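Local coordinates for cytoplasmic export protein 1 (Saccharomyces cerevisiae, PDB 3VWA) that takes part in nuclear tRNA export, binding tRNA and possibly collecting it from export receptors at the nuclear pore for delivery to the translation machinery, at residues 213-218 and 223-228. Sequence-based numbering, arbitrary orientation.
Sequences NMISDG and ENFRKR
I215 and F225 form the tight half of this contact. CD1 of I215 sits over one face of the F225 ring, 3.6 Å from the centroid of that ring and 12° off its normal. This is a CH-pi contact close to the ring centre. The other branch of I215 meets F225 where the ring joins its CB: I215 CG2 lies 3.3 Å from F225 CD1 and 3.4 Å from F225 CB. CG1 of I215 is held between the backbone N and the carbonyl carbon (chi1 60°), which lets both branches face the ring. F225 CG lies anti to its own N, which swings the ring out toward helix 209-216. Both residues are buried. L191 and I195 of helix 186-198, L117 of helix 106-122, and I220 of the connecting turn add to this apolar cluster.

The two helices, 209-216 and 222-231, pack as an antiparallel helical hairpin, probably part of the helical lobe of the kinase-like domain, ahead of the curated HEAT repeats. Helix 209-216 ends in a Schellman motif, with G218 at positive phi as the C-prime residue. The chain then turns back into the second helix, where N224 N is hydrogen-bonded to T221 OG1.

The other half is looser and partly exposed. SE of selenomethionine M214 approaches the R228 guanidinium obliquely, 3.4 Å from R228 NH1. The two side chains cross at about a right angle. No hydrogen bond joins the two segments. R228 NE makes a weak, bent hydrogen bond to N224 OD1 (3.2 Å, 135°), and its NH1 a weak one to N211 OD1.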
loop_
_atom_site.group_PDB
_atom_site.type_symbol
_atom_site.label_atom_id
_atom_site.label_comp_id
_atom_site.label_asym_id
_atom_site.label_seq_id
_atom_site.Cartn_x
_atom_site.Cartn_y
_atom_site.Cartn_z
ATOM N N ASN A 213 -31.118 10.970 16.784
ATOM C CA ASN A 213 -31.659 11.638 17.962
ATOM C C ASN A 213 -32.506 10.714 18.781
ATOM O O ASN A 213 -32.452 10.726 19.999
ATOM C CB ASN A 213 -32.498 12.836 17.575
ATOM C CG ASN A 213 -31.663 14.032 17.339
ATOM O OD1 ASN A 213 -30.521 14.090 17.781
ATOM N ND2 ASN A 213 -32.212 15.006 16.637
HETATM N N MSE A 214 -33.288 9.906 18.089
HETATM C CA MSE A 214 -34.138 8.923 18.717
HETATM C C MSE A 214 -33.319 7.984 19.576
HETATM O O MSE A 214 -33.618 7.817 20.762
HETATM C CB MSE A 214 -34.854 8.202 17.596
HETATM C CG MSE A 214 -35.868 9.133 16.923
HETATM SE SE MSE A 214 -37.071 7.976 15.867
HETATM C CE MSE A 214 -38.651 9.163 15.628
ATOM N N ILE A 215 -32.273 7.381 19.009
ATOM C CA ILE A 215 -31.468 6.435 19.784
ATOM C C ILE A 215 -30.696 7.185 20.867
ATOM O O ILE A 215 -30.427 6.640 21.931
ATOM C CB ILE A 215 -30.482 5.577 18.935
ATOM C CG1 ILE A 215 -29.470 6.425 18.156
ATOM C CG2 ILE A 215 -31.214 4.666 17.988
ATOM C CD1 ILE A 215 -28.380 5.591 17.502
ATOM N N SER A 216 -30.371 8.440 20.599
ATOM C CA SER A 216 -29.610 9.265 21.545
ATOM C C SER A 216 -30.384 9.497 22.827
ATOM O O SER A 216 -29.791 9.649 23.883
ATOM C CB SER A 216 -29.210 10.601 20.935
ATOM O OG SER A 216 -27.920 10.513 20.392
ATOM N N ASP A 217 -31.708 9.493 22.709
ATOM C CA ASP A 217 -32.612 9.648 23.842
ATOM C C ASP A 217 -33.259 8.337 24.217
ATOM O O ASP A 217 -34.198 8.335 25.006
ATOM C CB ASP A 217 -33.702 10.664 23.495
ATOM C CG ASP A 217 -33.135 12.018 23.238
ATOM O OD1 ASP A 217 -33.620 12.719 22.333
ATOM O OD2 ASP A 217 -32.159 12.345 23.925
ATOM N N GLY A 218 -32.791 7.238 23.623
ATOM C CA GLY A 218 -33.228 5.900 24.011
ATOM C C GLY A 218 -34.688 5.614 23.706
ATOM O O GLY A 218 -35.311 4.753 24.330
ATOM N N GLU A 223 -31.939 -2.361 16.729
ATOM C CA GLU A 223 -32.444 -3.073 15.539
ATOM C C GLU A 223 -33.458 -2.209 14.783
ATOM O O GLU A 223 -33.524 -2.259 13.560
ATOM C CB GLU A 223 -33.040 -4.433 15.891
ATOM C CG GLU A 223 -34.515 -4.350 16.224
ATOM C CD GLU A 223 -35.189 -5.701 16.368
ATOM O OE1 GLU A 223 -34.938 -6.607 15.527
ATOM O OE2 GLU A 223 -35.991 -5.830 17.323
ATOM N N ASN A 224 -34.219 -1.401 15.517
ATOM C CA ASN A 224 -35.217 -0.535 14.898
ATOM C C ASN A 224 -34.489 0.567 14.165
ATOM O O ASN A 224 -34.814 0.864 13.023
ATOM C CB ASN A 224 -36.155 0.049 15.953
ATOM C CG ASN A 224 -37.409 0.669 15.347
ATOM O OD1 ASN A 224 -37.631 1.883 15.446
ATOM N ND2 ASN A 224 -38.245 -0.174 14.716
ATOM N N PHE A 225 -33.467 1.142 14.821
ATOM C CA PHE A 225 -32.634 2.202 14.238
ATOM C C PHE A 225 -31.976 1.707 12.964
ATOM O O PHE A 225 -31.894 2.427 11.975
ATOM C CB PHE A 225 -31.602 2.658 15.264
ATOM C CG PHE A 225 -30.583 3.626 14.742
ATOM C CD1 PHE A 225 -30.843 4.995 14.723
ATOM C CD2 PHE A 225 -29.317 3.170 14.319
ATOM C CE1 PHE A 225 -29.893 5.904 14.262
ATOM C CE2 PHE A 225 -28.366 4.074 13.851
ATOM C CZ PHE A 225 -28.651 5.443 13.829
ATOM N N ARG A 226 -31.584 0.445 12.976
ATOM C CA ARG A 226 -30.926 -0.172 11.838
ATOM C C ARG A 226 -31.839 -0.256 10.568
ATOM O O ARG A 226 -31.430 0.092 9.470
ATOM C CB ARG A 226 -30.478 -1.551 12.284
ATOM C CG ARG A 226 -29.503 -2.213 11.358
ATOM C CD ARG A 226 -28.883 -3.403 12.035
ATOM N NE ARG A 226 -28.106 -4.116 11.036
ATOM C CZ ARG A 226 -27.848 -5.413 11.091
ATOM N NH1 ARG A 226 -27.127 -5.984 10.123
ATOM N NH2 ARG A 226 -28.316 -6.124 12.123
ATOM N N LYS A 227 -33.063 -0.743 10.722
ATOM C CA LYS A 227 -34.016 -0.813 9.612
ATOM C C LYS A 227 -34.356 0.560 9.027
ATOM O O LYS A 227 -34.679 0.645 7.859
ATOM C CB LYS A 227 -35.317 -1.518 10.035
ATOM C CG LYS A 227 -35.077 -2.763 10.863
ATOM C CD LYS A 227 -36.205 -3.776 10.757
ATOM C CE LYS A 227 -35.778 -5.101 11.402
ATOM N NZ LYS A 227 -36.907 -6.067 11.526
ATOM N N ARG A 228 -34.286 1.624 9.831
ATOM C CA ARG A 228 -34.642 2.969 9.353
ATOM C C ARG A 228 -33.544 3.503 8.455
ATOM O O ARG A 228 -33.784 3.974 7.320
ATOM C CB ARG A 228 -34.901 3.918 10.534
ATOM C CG ARG A 228 -36.184 3.578 11.261
ATOM C CD ARG A 228 -36.279 4.250 12.618
ATOM N NE ARG A 228 -37.615 4.114 13.201
ATOM C CZ ARG A 228 -38.481 5.115 13.382
ATOM N NH1 ARG A 228 -38.166 6.358 13.048
ATOM N NH2 ARG A 228 -39.668 4.876 13.926
#